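Local coordinates for beta-glucoside kinase (Listeria monocytogenes, PDB 4HTL), which catalyses the ATP-dependent phosphorylation of cellobiose to cellobiose-6'-phosphate and may also regulate transcription of the cellobiose-PTS operon, at residues 5-10 against 55-60; 29-34 against 48-53; 59-64 against 283-288. All blocks are in the same frame, centred on the assembly; numbering follows the deposited sequence.

Contact 1 of 3, residues 5-10 against 55-60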
ATOM      1  N   LYS A   5     -30.659  15.861 -12.399  1.00 40.59           N
ATOM      2  CA  LYS A   5     -29.539  16.369 -13.213  1.00 37.67           C
ATOM      3  C   LYS A   5     -28.504  16.894 -12.224  1.00 39.08           C
ATOM      4  O   LYS A   5     -28.818  17.734 -11.371  1.00 39.67           O
ATOM      5  CB  LYS A   5     -29.960  17.519 -14.138  1.00 42.47           C
ATOM      6  CG  LYS A   5     -30.798  17.140 -15.354  1.00 48.58           C
ATOM      7  CD  LYS A   5     -31.241  18.383 -16.134  1.00 54.56           C
ATOM      8  CE  LYS A   5     -31.961  18.012 -17.425  1.00 61.09           C
ATOM      9  NZ  LYS A   5     -32.312  19.173 -18.295  1.00 64.32           N
ATOM     10  N   ILE A   6     -27.276  16.407 -12.346  1.00 31.91           N
ATOM     11  CA  ILE A   6     -26.208  16.691 -11.369  1.00 29.44           C
ATOM     12  C   ILE A   6     -25.167  17.621 -11.965  1.00 25.46           C
ATOM     13  O   ILE A   6     -24.602  17.349 -13.017  1.00 29.86           O
ATOM     14  CB  ILE A   6     -25.573  15.367 -10.827  1.00 30.16           C
ATOM     15  CG1 ILE A   6     -26.650  14.510 -10.141  1.00 35.17           C
ATOM     16  CG2 ILE A   6     -24.415  15.641  -9.861  1.00 30.92           C
ATOM     17  CD1 ILE A   6     -26.330  13.016 -10.107  1.00 36.93           C
ATOM     18  N   ALA A   7     -24.954  18.760 -11.315  1.00 29.86           N
ATOM     19  CA  ALA A   7     -23.830  19.640 -11.657  1.00 26.28           C
ATOM     20  C   ALA A   7     -22.538  19.033 -11.105  1.00 26.19           C
ATOM     21  O   ALA A   7     -22.399  18.877  -9.894  1.00 31.62           O
ATOM     22  CB  ALA A   7     -24.041  21.035 -11.091  1.00 28.50           C
ATOM     23  N   ALA A   8     -21.615  18.690 -11.997  1.00 25.41           N
ATOM     24  CA  ALA A   8     -20.348  18.070 -11.625  1.00 23.33           C
ATOM     25  C   ALA A   8     -19.207  19.029 -11.886  1.00 23.30           C
ATOM     26  O   ALA A   8     -19.160  19.715 -12.937  1.00 25.80           O
ATOM     27  CB  ALA A   8     -20.131  16.747 -12.401  1.00 24.61           C
ATOM     28  N   PHE A   9     -18.265  19.051 -10.959  1.00 22.75           N
ATOM     29  CA  PHE A   9     -17.079  19.840 -11.071  1.00 22.14           C
ATOM     30  C   PHE A   9     -15.838  19.006 -10.847  1.00 21.46           C
ATOM     31  O   PHE A   9     -15.733  18.296  -9.864  1.00 24.76           O
ATOM     32  CB  PHE A   9     -17.066  20.977 -10.040  1.00 25.90           C
ATOM     33  CG  PHE A   9     -18.197  21.946 -10.189  1.00 27.39           C
ATOM     34  CD1 PHE A   9     -18.128  22.935 -11.142  1.00 31.37           C
ATOM     35  CD2 PHE A   9     -19.348  21.836  -9.416  1.00 30.98           C
ATOM     36  CE1 PHE A   9     -19.178  23.819 -11.323  1.00 30.10           C
ATOM     37  CE2 PHE A   9     -20.409  22.718  -9.594  1.00 34.78           C
ATOM     38  CZ  PHE A   9     -20.326  23.707 -10.555  1.00 31.60           C
ATOM     39  N   ASP A  10     -14.858  19.191 -11.721  1.00 25.65           N
ATOM     40  CA  ASP A  10     -13.578  18.518 -11.585  1.00 25.80           C
ATOM     41  C   ASP A  10     -12.484  19.554 -11.607  1.00 24.37           C
ATOM     42  O   ASP A  10     -12.184  20.145 -12.667  1.00 23.95           O
ATOM     43  CB  ASP A  10     -13.384  17.532 -12.729  1.00 25.32           C
ATOM     44  CG  ASP A  10     -12.043  16.816 -12.668  1.00 32.85           C
ATOM     45  OD1 ASP A  10     -11.416  16.649 -11.568  1.00 35.26           O
ATOM     46  OD2 ASP A  10     -11.631  16.399 -13.737  1.00 29.69           O
ATOM     47  N   THR A  55     -30.096  26.147 -13.945  1.00 47.23           N
ATOM     48  CA  THR A  55     -30.999  26.191 -12.804  1.00 46.41           C
ATOM     49  C   THR A  55     -31.817  24.916 -12.638  1.00 45.59           C
ATOM     50  O   THR A  55     -32.517  24.763 -11.641  1.00 53.61           O
ATOM     51  CB  THR A  55     -31.942  27.413 -12.883  1.00 48.05           C
ATOM     52  OG1 THR A  55     -32.739  27.343 -14.080  1.00 66.08           O
ATOM     53  CG2 THR A  55     -31.134  28.704 -12.893  1.00 50.81           C
ATOM     54  N   ASP A  56     -31.730  23.998 -13.592  1.00 45.77           N
ATOM     55  CA  ASP A  56     -32.470  22.735 -13.486  1.00 50.29           C
ATOM     56  C   ASP A  56     -31.672  21.622 -12.789  1.00 42.83           C
ATOM     57  O   ASP A  56     -32.181  20.518 -12.613  1.00 45.28           O
ATOM     58  CB  ASP A  56     -33.001  22.271 -14.861  1.00 53.85           C
ATOM     59  CG  ASP A  56     -31.940  22.298 -15.951  1.00 53.79           C
ATOM     60  OD1 ASP A  56     -30.807  22.755 -15.679  1.00 54.27           O
ATOM     61  OD2 ASP A  56     -32.250  21.870 -17.081  1.00 74.39           O
ATOM     62  N   VAL A  57     -30.436  21.896 -12.384  1.00 42.11           N
ATOM     63  CA  VAL A  57     -29.675  20.907 -11.601  1.00 41.87           C
ATOM     64  C   VAL A  57     -30.302  20.676 -10.216  1.00 41.66           C
ATOM     65  O   VAL A  57     -30.857  21.591  -9.599  1.00 48.01           O
ATOM     66  CB  VAL A  57     -28.144  21.184 -11.551  1.00 43.57           C
ATOM     67  CG1 VAL A  57     -27.571  21.349 -12.949  1.00 42.04           C
ATOM     68  CG2 VAL A  57     -27.791  22.392 -10.717  1.00 44.55           C
ATOM     69  N   THR A  58     -30.241  19.417  -9.768  1.00 39.88           N
ATOM     70  CA  THR A  58     -30.892  18.968  -8.546  1.00 44.05           C
ATOM     71  C   THR A  58     -29.864  18.474  -7.515  1.00 45.60           C
ATOM     72  O   THR A  58     -30.224  18.042  -6.413  1.00 42.64           O
ATOM     73  CB  THR A  58     -31.866  17.827  -8.877  1.00 48.58           C
ATOM     74  OG1 THR A  58     -31.133  16.763  -9.504  1.00 52.61           O
ATOM     75  CG2 THR A  58     -33.018  18.306  -9.824  1.00 59.28           C
ATOM     76  N   GLY A  59     -28.580  18.543  -7.878  1.00 38.98           N
ATOM     77  CA  GLY A  59     -27.506  18.046  -7.037  1.00 32.89           C
ATOM     78  C   GLY A  59     -26.161  18.527  -7.558  1.00 31.23           C
ATOM     79  O   GLY A  59     -26.040  18.931  -8.722  1.00 32.43           O
ATOM     80  N   ILE A  60     -25.158  18.501  -6.684  1.00 31.91           N
ATOM     81  CA  ILE A  60     -23.815  18.968  -7.025  1.00 30.06           C
ATOM     82  C   ILE A  60     -22.791  17.933  -6.567  1.00 31.47           C
ATOM     83  O   ILE A  60     -22.861  17.463  -5.426  1.00 28.78           O
ATOM     84  CB  ILE A  60     -23.489  20.343  -6.390  1.00 32.45           C
ATOM     85  CG1 ILE A  60     -24.519  21.434  -6.797  1.00 34.91           C
ATOM     86  CG2 ILE A  60     -22.062  20.764  -6.754  1.00 30.30           C
ATOM     87  CD1 ILE A  60     -24.410  22.728  -6.005  1.00 36.51           C
TER
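Lys-5 meets residues 56-58 with both its backbone and its side chain. From CB, which lies 4.0 Å from Asp-56 O, the extended chain passes across the aspartate at a slant; CD passes 3.8 Å from Asp-56 OD2, CE stays about as close to the same oxygen, and NZ closes a salt bridge to OD2 at 3.0 Å. The ammonium reaches that oxygen from above the carboxylate plane, 46° out of it. Asp-56 is turned to meet it by a chi1 of 49°, which sets CG between its own backbone N and carbonyl carbon. The backbone of Lys-5 is held at the same time: Thr-58 N donates to Lys-5 O over 2.7 Å in a nearly straight bond, and Lys-5 N donates to Thr-58 OG1 at 3.1 Å, a more bent one. This pairing precedes the regular part of the mixed sheet in which strands 6-11 and 59-64 lie side by side and parallel, the central sheet of the N-terminal lobe of the actin-like ATPase (ASKHA) fold of ROK kinases. Ala-7 N takes up the ladder with a 2.8 Å hydrogen bond to Gly-59 O, and Ala-7 pairs with Ile-60 in a parallel bridge; Ile-60 CA also gives a CA-H...O contact to Ala-7 O. On the face carrying Ala-7 and Ile-60, the methyl of Ala-7 also rests against Val-57 CG1 of the preceding loop, and Phe-9 offers its ring edge to Ile-60, whose CG2 lies in the ring plane 3.8 Å from CE2. Leu-51 and Met-47 of helix 40-52 pack over this face, whereas Ile-6 and Ala-8 on the other touch helix 280-293. Phe-9 and Ala-8, together with Asp-10, belong by similarity to the ATP-binding segment.

Contact 2 of 3, residues 29-34 against 48-53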
ATOM      1  N   LEU A  29     -24.220  18.485 -20.898  1.00 37.05           N
ATOM      2  CA  LEU A  29     -23.651  19.823 -21.098  1.00 38.84           C
ATOM      3  C   LEU A  29     -22.286  19.862 -20.431  1.00 37.15           C
ATOM      4  O   LEU A  29     -22.098  19.268 -19.362  1.00 32.44           O
ATOM      5  CB  LEU A  29     -24.580  20.921 -20.519  1.00 40.71           C
ATOM      6  CG  LEU A  29     -24.180  22.393 -20.758  1.00 48.49           C
ATOM      7  CD1 LEU A  29     -25.382  23.232 -21.186  1.00 50.13           C
ATOM      8  CD2 LEU A  29     -23.473  23.027 -19.559  1.00 46.58           C
ATOM      9  N   THR A  30     -21.328  20.516 -21.063  1.00 29.11           N
ATOM     10  CA  THR A  30     -20.015  20.767 -20.448  1.00 33.68           C
ATOM     11  C   THR A  30     -19.608  22.254 -20.547  1.00 36.15           C
ATOM     12  O   THR A  30     -20.137  23.019 -21.359  1.00 38.90           O
ATOM     13  CB  THR A  30     -18.894  19.970 -21.102  1.00 39.77           C
ATOM     14  OG1 THR A  30     -18.809  20.339 -22.465  1.00 44.64           O
ATOM     15  CG2 THR A  30     -19.133  18.461 -20.992  1.00 39.10           C
ATOM     16  N   LYS A  31     -18.649  22.629 -19.703  1.00 36.49           N
ATOM     17  CA  LYS A  31     -18.017  23.931 -19.719  1.00 35.55           C
ATOM     18  C   LYS A  31     -16.657  23.784 -19.052  1.00 31.70           C
ATOM     19  O   LYS A  31     -16.513  23.045 -18.086  1.00 34.45           O
ATOM     20  CB  LYS A  31     -18.878  24.943 -18.951  1.00 37.17           C
ATOM     21  CG  LYS A  31     -18.454  26.404 -19.133  1.00 40.81           C
ATOM     22  CD  LYS A  31     -19.276  27.322 -18.252  1.00 37.98           C
ATOM     23  CE  LYS A  31     -18.884  28.785 -18.416  1.00 46.62           C
ATOM     24  NZ  LYS A  31     -19.633  29.642 -17.455  1.00 37.24           N
ATOM     25  N   SER A  32     -15.658  24.474 -19.567  1.00 34.76           N
ATOM     26  CA  SER A  32     -14.309  24.447 -19.009  1.00 36.19           C
ATOM     27  C   SER A  32     -13.816  25.896 -18.830  1.00 41.49           C
ATOM     28  O   SER A  32     -14.236  26.799 -19.572  1.00 47.34           O
ATOM     29  CB  SER A  32     -13.400  23.658 -19.960  1.00 41.82           C
ATOM     30  OG  SER A  32     -12.047  23.726 -19.594  1.00 47.76           O
ATOM     31  N   ALA A  33     -12.955  26.115 -17.846  1.00 36.93           N
ATOM     32  CA  ALA A  33     -12.319  27.399 -17.591  1.00 37.87           C
ATOM     33  C   ALA A  33     -10.866  27.172 -17.204  1.00 36.11           C
ATOM     34  O   ALA A  33     -10.573  26.340 -16.349  1.00 37.49           O
ATOM     35  CB  ALA A  33     -13.030  28.121 -16.464  1.00 34.58           C
ATOM     36  N   GLU A  34      -9.954  27.899 -17.845  1.00 43.96           N
ATOM     37  CA  GLU A  34      -8.568  27.963 -17.382  1.00 49.32           C
ATOM     38  C   GLU A  34      -8.535  28.659 -16.019  1.00 47.96           C
ATOM     39  O   GLU A  34      -9.155  29.706 -15.834  1.00 48.52           O
ATOM     40  CB  GLU A  34      -7.681  28.712 -18.393  1.00 52.86           C
ATOM     41  CG  GLU A  34      -7.419  27.934 -19.681  1.00 62.38           C
ATOM     42  CD  GLU A  34      -6.505  26.729 -19.482  1.00 77.87           C
ATOM     43  OE1 GLU A  34      -5.360  26.916 -19.014  1.00 92.07           O
ATOM     44  OE2 GLU A  34      -6.922  25.590 -19.808  1.00 70.25           O
ATOM     45  N   LYS A  48     -20.145  29.303  -9.121  1.00 38.23           N
ATOM     46  CA  LYS A  48     -21.343  30.119  -8.966  1.00 37.87           C
ATOM     47  C   LYS A  48     -21.949  30.474 -10.315  1.00 33.75           C
ATOM     48  O   LYS A  48     -23.180  30.397 -10.507  1.00 38.93           O
ATOM     49  CB  LYS A  48     -21.033  31.411  -8.181  1.00 37.75           C
ATOM     50  CG  LYS A  48     -21.176  31.241  -6.702  1.00 45.80           C
ATOM     51  CD  LYS A  48     -20.982  32.563  -5.971  1.00 50.01           C
ATOM     52  CE  LYS A  48     -22.272  33.353  -5.890  1.00 48.21           C
ATOM     53  NZ  LYS A  48     -23.286  32.680  -5.023  1.00 54.84           N
ATOM     54  N   VAL A  49     -21.087  30.845 -11.256  1.00 34.24           N
ATOM     55  CA  VAL A  49     -21.539  31.250 -12.607  1.00 35.84           C
ATOM     56  C   VAL A  49     -22.160  30.044 -13.332  1.00 40.77           C
ATOM     57  O   VAL A  49     -23.257  30.155 -13.894  1.00 41.82           O
ATOM     58  CB  VAL A  49     -20.380  31.891 -13.424  1.00 37.41           C
ATOM     59  CG1 VAL A  49     -20.734  32.026 -14.914  1.00 42.48           C
ATOM     60  CG2 VAL A  49     -19.993  33.247 -12.827  1.00 39.66           C
ATOM     61  N   PHE A  50     -21.510  28.883 -13.263  1.00 38.11           N
ATOM     62  CA  PHE A  50     -22.049  27.669 -13.917  1.00 31.26           C
ATOM     63  C   PHE A  50     -23.407  27.268 -13.345  1.00 39.46           C
ATOM     64  O   PHE A  50     -24.306  26.907 -14.097  1.00 40.11           O
ATOM     65  CB  PHE A  50     -21.071  26.503 -13.781  1.00 34.34           C
ATOM     66  CG  PHE A  50     -21.441  25.255 -14.571  1.00 35.31           C
ATOM     67  CD1 PHE A  50     -21.244  25.183 -15.935  1.00 36.87           C
ATOM     68  CD2 PHE A  50     -21.973  24.147 -13.930  1.00 35.35           C
ATOM     69  CE1 PHE A  50     -21.568  24.023 -16.648  1.00 43.46           C
ATOM     70  CE2 PHE A  50     -22.309  22.993 -14.637  1.00 37.04           C
ATOM     71  CZ  PHE A  50     -22.111  22.937 -15.996  1.00 39.02           C
ATOM     72  N   LEU A  51     -23.564  27.362 -12.020  1.00 38.09           N
ATOM     73  CA  LEU A  51     -24.829  26.985 -11.360  1.00 37.44           C
ATOM     74  C   LEU A  51     -26.001  27.907 -11.744  1.00 41.22           C
ATOM     75  O   LEU A  51     -27.107  27.428 -11.999  1.00 53.44           O
ATOM     76  CB  LEU A  51     -24.642  26.930  -9.840  1.00 41.70           C
ATOM     77  CG  LEU A  51     -23.743  25.785  -9.335  1.00 35.10           C
ATOM     78  CD1 LEU A  51     -23.305  26.007  -7.885  1.00 41.24           C
ATOM     79  CD2 LEU A  51     -24.444  24.426  -9.525  1.00 38.77           C
ATOM     80  N   ALA A  52     -25.758  29.211 -11.774  1.00 47.76           N
ATOM     81  CA  ALA A  52     -26.792  30.192 -12.173  1.00 49.86           C
ATOM     82  C   ALA A  52     -27.249  29.956 -13.608  1.00 53.47           C
ATOM     83  O   ALA A  52     -28.429  30.135 -13.931  1.00 61.04           O
ATOM     84  CB  ALA A  52     -26.282  31.627 -12.000  1.00 55.71           C
ATOM     85  N   GLU A  53     -26.303  29.544 -14.453  1.00 51.46           N
ATOM     86  CA  GLU A  53     -26.572  29.179 -15.851  1.00 52.60           C
ATOM     87  C   GLU A  53     -27.351  27.882 -16.027  1.00 51.28           C
ATOM     88  O   GLU A  53     -27.794  27.610 -17.120  1.00 46.15           O
ATOM     89  CB  GLU A  53     -25.252  29.026 -16.633  1.00 49.34           C
ATOM     90  CG  GLU A  53     -24.475  30.322 -16.809  1.00 51.22           C
ATOM     91  CD  GLU A  53     -23.118  30.133 -17.461  1.00 48.49           C
ATOM     92  OE1 GLU A  53     -22.545  29.015 -17.380  1.00 50.76           O
ATOM     93  OE2 GLU A  53     -22.629  31.124 -18.059  1.00 62.81           O
TER
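Lys-31 NZ is gripped by the carboxylate of Glu-53: its bond to OE1 is 3.0 Å long, and a weak second one runs to OE2. OE1 is met on its syn side, 28° out of the carboxylate plane, and the two side chains cross at about a right angle. The lysine reaches across because CG is anti to its backbone N (chi1 -169°) and every later torsion is extended. On the way its methylenes line the ring of Phe-50, with CD in the ring plane at the edge, 3.7 Å from CD1, and CB near CE1. Val-49 CG1 lies 3.7 Å from NZ, giving the ammonium an apolar neighbour beside its carboxylate partner. Leu-29 CD2 adds a second aliphatic contact, 3.6 Å from Phe-50 CE1. Glu-53 is exposed and Lys-31 partly so, whereas Phe-50 is buried. Helix 40-52 runs nearly antiparallel to strand 27-34, their short segments 159° apart and 10.8 Å at closest approach. It projects Phe-50 onto Met-18 and Val-20 of strand 15-21, the next strand in the sheet, so that the helix bridges the edge strand 27-34 and its inner neighbour.

Contact 3 of 3, residues 59-64 against 283-288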
ATOM      1  N   GLY A  59     -28.580  18.543  -7.878  1.00 38.98           N
ATOM      2  CA  GLY A  59     -27.506  18.046  -7.037  1.00 32.89           C
ATOM      3  C   GLY A  59     -26.161  18.527  -7.558  1.00 31.23           C
ATOM      4  O   GLY A  59     -26.040  18.931  -8.722  1.00 32.43           O
ATOM      5  N   ILE A  60     -25.158  18.501  -6.684  1.00 31.91           N
ATOM      6  CA  ILE A  60     -23.815  18.968  -7.025  1.00 30.06           C
ATOM      7  C   ILE A  60     -22.791  17.933  -6.567  1.00 31.47           C
ATOM      8  O   ILE A  60     -22.861  17.463  -5.426  1.00 28.78           O
ATOM      9  CB  ILE A  60     -23.489  20.343  -6.390  1.00 32.45           C
ATOM     10  CG1 ILE A  60     -24.519  21.434  -6.797  1.00 34.91           C
ATOM     11  CG2 ILE A  60     -22.062  20.764  -6.754  1.00 30.30           C
ATOM     12  CD1 ILE A  60     -24.410  22.728  -6.005  1.00 36.51           C
ATOM     13  N   ALA A  61     -21.850  17.595  -7.461  1.00 29.32           N
ATOM     14  CA  ALA A  61     -20.818  16.577  -7.223  1.00 21.50           C
ATOM     15  C   ALA A  61     -19.475  17.205  -7.572  1.00 22.17           C
ATOM     16  O   ALA A  61     -19.311  17.798  -8.646  1.00 24.88           O
ATOM     17  CB  ALA A  61     -21.064  15.344  -8.101  1.00 23.16           C
ATOM     18  N   VAL A  62     -18.531  17.113  -6.649  1.00 22.00           N
ATOM     19  CA  VAL A  62     -17.213  17.727  -6.815  1.00 22.68           C
ATOM     20  C   VAL A  62     -16.095  16.697  -6.714  1.00 20.84           C
ATOM     21  O   VAL A  62     -16.089  15.841  -5.791  1.00 22.86           O
ATOM     22  CB  VAL A  62     -16.989  18.829  -5.743  1.00 23.23           C
ATOM     23  CG1 VAL A  62     -15.606  19.487  -5.906  1.00 24.94           C
ATOM     24  CG2 VAL A  62     -18.137  19.853  -5.774  1.00 26.18           C
ATOM     25  N   SER A  63     -15.122  16.831  -7.632  1.00 22.35           N
ATOM     26  CA  SER A  63     -13.841  16.146  -7.578  1.00 21.19           C
ATOM     27  C   SER A  63     -12.777  17.244  -7.291  1.00 21.15           C
ATOM     28  O   SER A  63     -12.577  18.176  -8.084  1.00 23.41           O
ATOM     29  CB  SER A  63     -13.572  15.426  -8.911  1.00 21.28           C
ATOM     30  OG  SER A  63     -12.210  15.185  -9.164  1.00 20.34           O
ATOM     31  N   ALA A  64     -12.102  17.137  -6.161  1.00 20.58           N
ATOM     32  CA  ALA A  64     -11.206  18.171  -5.688  1.00 20.40           C
ATOM     33  C   ALA A  64      -9.837  17.620  -5.341  1.00 18.82           C
ATOM     34  O   ALA A  64      -9.738  16.524  -4.773  1.00 22.03           O
ATOM     35  CB  ALA A  64     -11.815  18.845  -4.443  1.00 23.57           C
ATOM     36  N   LEU A 283     -17.181  12.120 -13.864  1.00 19.25           N
ATOM     37  CA  LEU A 283     -17.979  10.903 -13.744  1.00 19.76           C
ATOM     38  C   LEU A 283     -17.804  10.259 -12.362  1.00 18.84           C
ATOM     39  O   LEU A 283     -18.795   9.842 -11.722  1.00 19.15           O
ATOM     40  CB  LEU A 283     -17.609   9.936 -14.863  1.00 20.74           C
ATOM     41  CG  LEU A 283     -17.962  10.344 -16.284  1.00 19.98           C
ATOM     42  CD1 LEU A 283     -17.178   9.485 -17.295  1.00 22.82           C
ATOM     43  CD2 LEU A 283     -19.472  10.274 -16.503  1.00 22.72           C
ATOM     44  N   GLY A 284     -16.592  10.249 -11.853  1.00 19.80           N
ATOM     45  CA  GLY A 284     -16.387   9.681 -10.513  1.00 18.59           C
ATOM     46  C   GLY A 284     -17.006  10.495  -9.407  1.00 20.09           C
ATOM     47  O   GLY A 284     -17.508   9.944  -8.405  1.00 19.95           O
ATOM     48  N   ALA A 285     -16.995  11.818  -9.580  1.00 20.55           N
ATOM     49  CA  ALA A 285     -17.637  12.712  -8.608  1.00 18.99           C
ATOM     50  C   ALA A 285     -19.116  12.339  -8.552  1.00 22.15           C
ATOM     51  O   ALA A 285     -19.704  12.237  -7.475  1.00 20.46           O
ATOM     52  CB  ALA A 285     -17.446  14.175  -9.004  1.00 20.19           C
ATOM     53  N   VAL A 286     -19.716  12.147  -9.724  1.00 21.90           N
ATOM     54  CA  VAL A 286     -21.101  11.725  -9.813  1.00 21.93           C
ATOM     55  C   VAL A 286     -21.366  10.386  -9.148  1.00 22.53           C
ATOM     56  O   VAL A 286     -22.330  10.247  -8.382  1.00 25.11           O
ATOM     57  CB  VAL A 286     -21.655  11.831 -11.254  1.00 22.15           C
ATOM     58  CG1 VAL A 286     -23.057  11.168 -11.394  1.00 23.43           C
ATOM     59  CG2 VAL A 286     -21.673  13.311 -11.647  1.00 23.59           C
ATOM     60  N   TYR A 287     -20.537   9.400  -9.432  1.00 21.54           N
ATOM     61  CA  TYR A 287     -20.654   8.132  -8.751  1.00 21.78           C
ATOM     62  C   TYR A 287     -20.665   8.278  -7.240  1.00 22.29           C
ATOM     63  O   TYR A 287     -21.545   7.708  -6.563  1.00 24.86           O
ATOM     64  CB  TYR A 287     -19.566   7.183  -9.204  1.00 22.23           C
ATOM     65  CG  TYR A 287     -19.665   5.793  -8.665  1.00 21.62           C
ATOM     66  CD1 TYR A 287     -20.392   4.815  -9.339  1.00 21.74           C
ATOM     67  CD2 TYR A 287     -18.958   5.425  -7.545  1.00 27.10           C
ATOM     68  CE1 TYR A 287     -20.447   3.523  -8.881  1.00 27.91           C
ATOM     69  CE2 TYR A 287     -19.001   4.120  -7.085  1.00 28.96           C
ATOM     70  CZ  TYR A 287     -19.760   3.182  -7.764  1.00 26.06           C
ATOM     71  OH  TYR A 287     -19.814   1.874  -7.343  1.00 33.16           O
ATOM     72  N   HIS A 288     -19.712   9.032  -6.700  1.00 22.98           N
ATOM     73  CA  HIS A 288     -19.697   9.287  -5.256  1.00 24.38           C
ATOM     74  C   HIS A 288     -20.976   9.928  -4.779  1.00 25.59           C
ATOM     75  O   HIS A 288     -21.551   9.492  -3.792  1.00 25.54           O
ATOM     76  CB  HIS A 288     -18.473  10.135  -4.886  1.00 21.00           C
ATOM     77  CG  HIS A 288     -18.446  10.566  -3.464  1.00 22.27           C
ATOM     78  ND1 HIS A 288     -18.398   9.692  -2.447  1.00 24.50           N
ATOM     79  CD2 HIS A 288     -18.517  11.834  -2.891  1.00 20.72           C
ATOM     80  CE1 HIS A 288     -18.412  10.367  -1.277  1.00 27.34           C
ATOM     81  NE2 HIS A 288     -18.500  11.676  -1.549  1.00 24.82           N
TER
HETATM   82  O   HOH W   1     -18.523  13.959  -5.395  1.00 31.85           O
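The methyl of Ala-61 lies on the backbone of helix 283-288, with CB 3.4 Å from Ala-285 O and 3.9 Å from Ala-285 CB. This is a helix packed on the face of a sheet: the C-terminal helix 280-293 returns to the N-terminal lobe of the actin-like ATPase fold and crosses strand 59-64 at an angle of 125° between their short segments. The small side chains allow a close approach, the axes coming within 6.7 Å of each other. Ala-285 CB points back at the strand and sits over the peptide joining Val-62 to Ser-63, 3.7 Å from Val-62 C. Val-286 contributes a single branch to the contact: its CA-CB bond points away from the strand, yet with CG1 anti to the backbone N (chi1 171°), CG2 falls beside the nitrogen and comes 4.1 Å from Ala-61 CB. The same valine touches Ile-6 and Ala-8 of strand 6-11, so the helix spans two adjacent strands of the sheet. Ser-63 meets Ala-285 through its CB, while its hydroxyl is directed to Asp-10, where OG is hydrogen-bonded to OD1. That bond ties the strand to a residue of the ATP-binding segment assigned by similarity. No direct hydrogen bond joins residues 59-64 to residues 283-288; their backbones are linked by one water, which donates to Val-62 O at 3.1 Å and to Ala-285 O at 2.9 Å. The water oxygen also lies in the His-288 ring plane, at the edge, 3.3 Å from CD2.

In the fold
All three contacts involve the five-stranded mixed sheet of one lobe: contact 1 joins strands 6-11 and 59-64, contact 2 sets helix 40-52 against edge strand 27-34, and contact 3 lays helix 280-293 on strand 59-64. The centre of contact 1 is about 10 Å from that of contact 2 and about 9 Å from that of contact 3; the centres of contacts 2 and 3 are about 15 Å apart. Contact 2 falls between the segments of contact 1; contact 3 starts on the strand that ends contact 1, sharing Gly-59 and Ile-60, and its helix follows more than 200 residues later. Phe-50 packs on Phe-9, and the two helices cover opposite faces of this probably ATP-binding sheet.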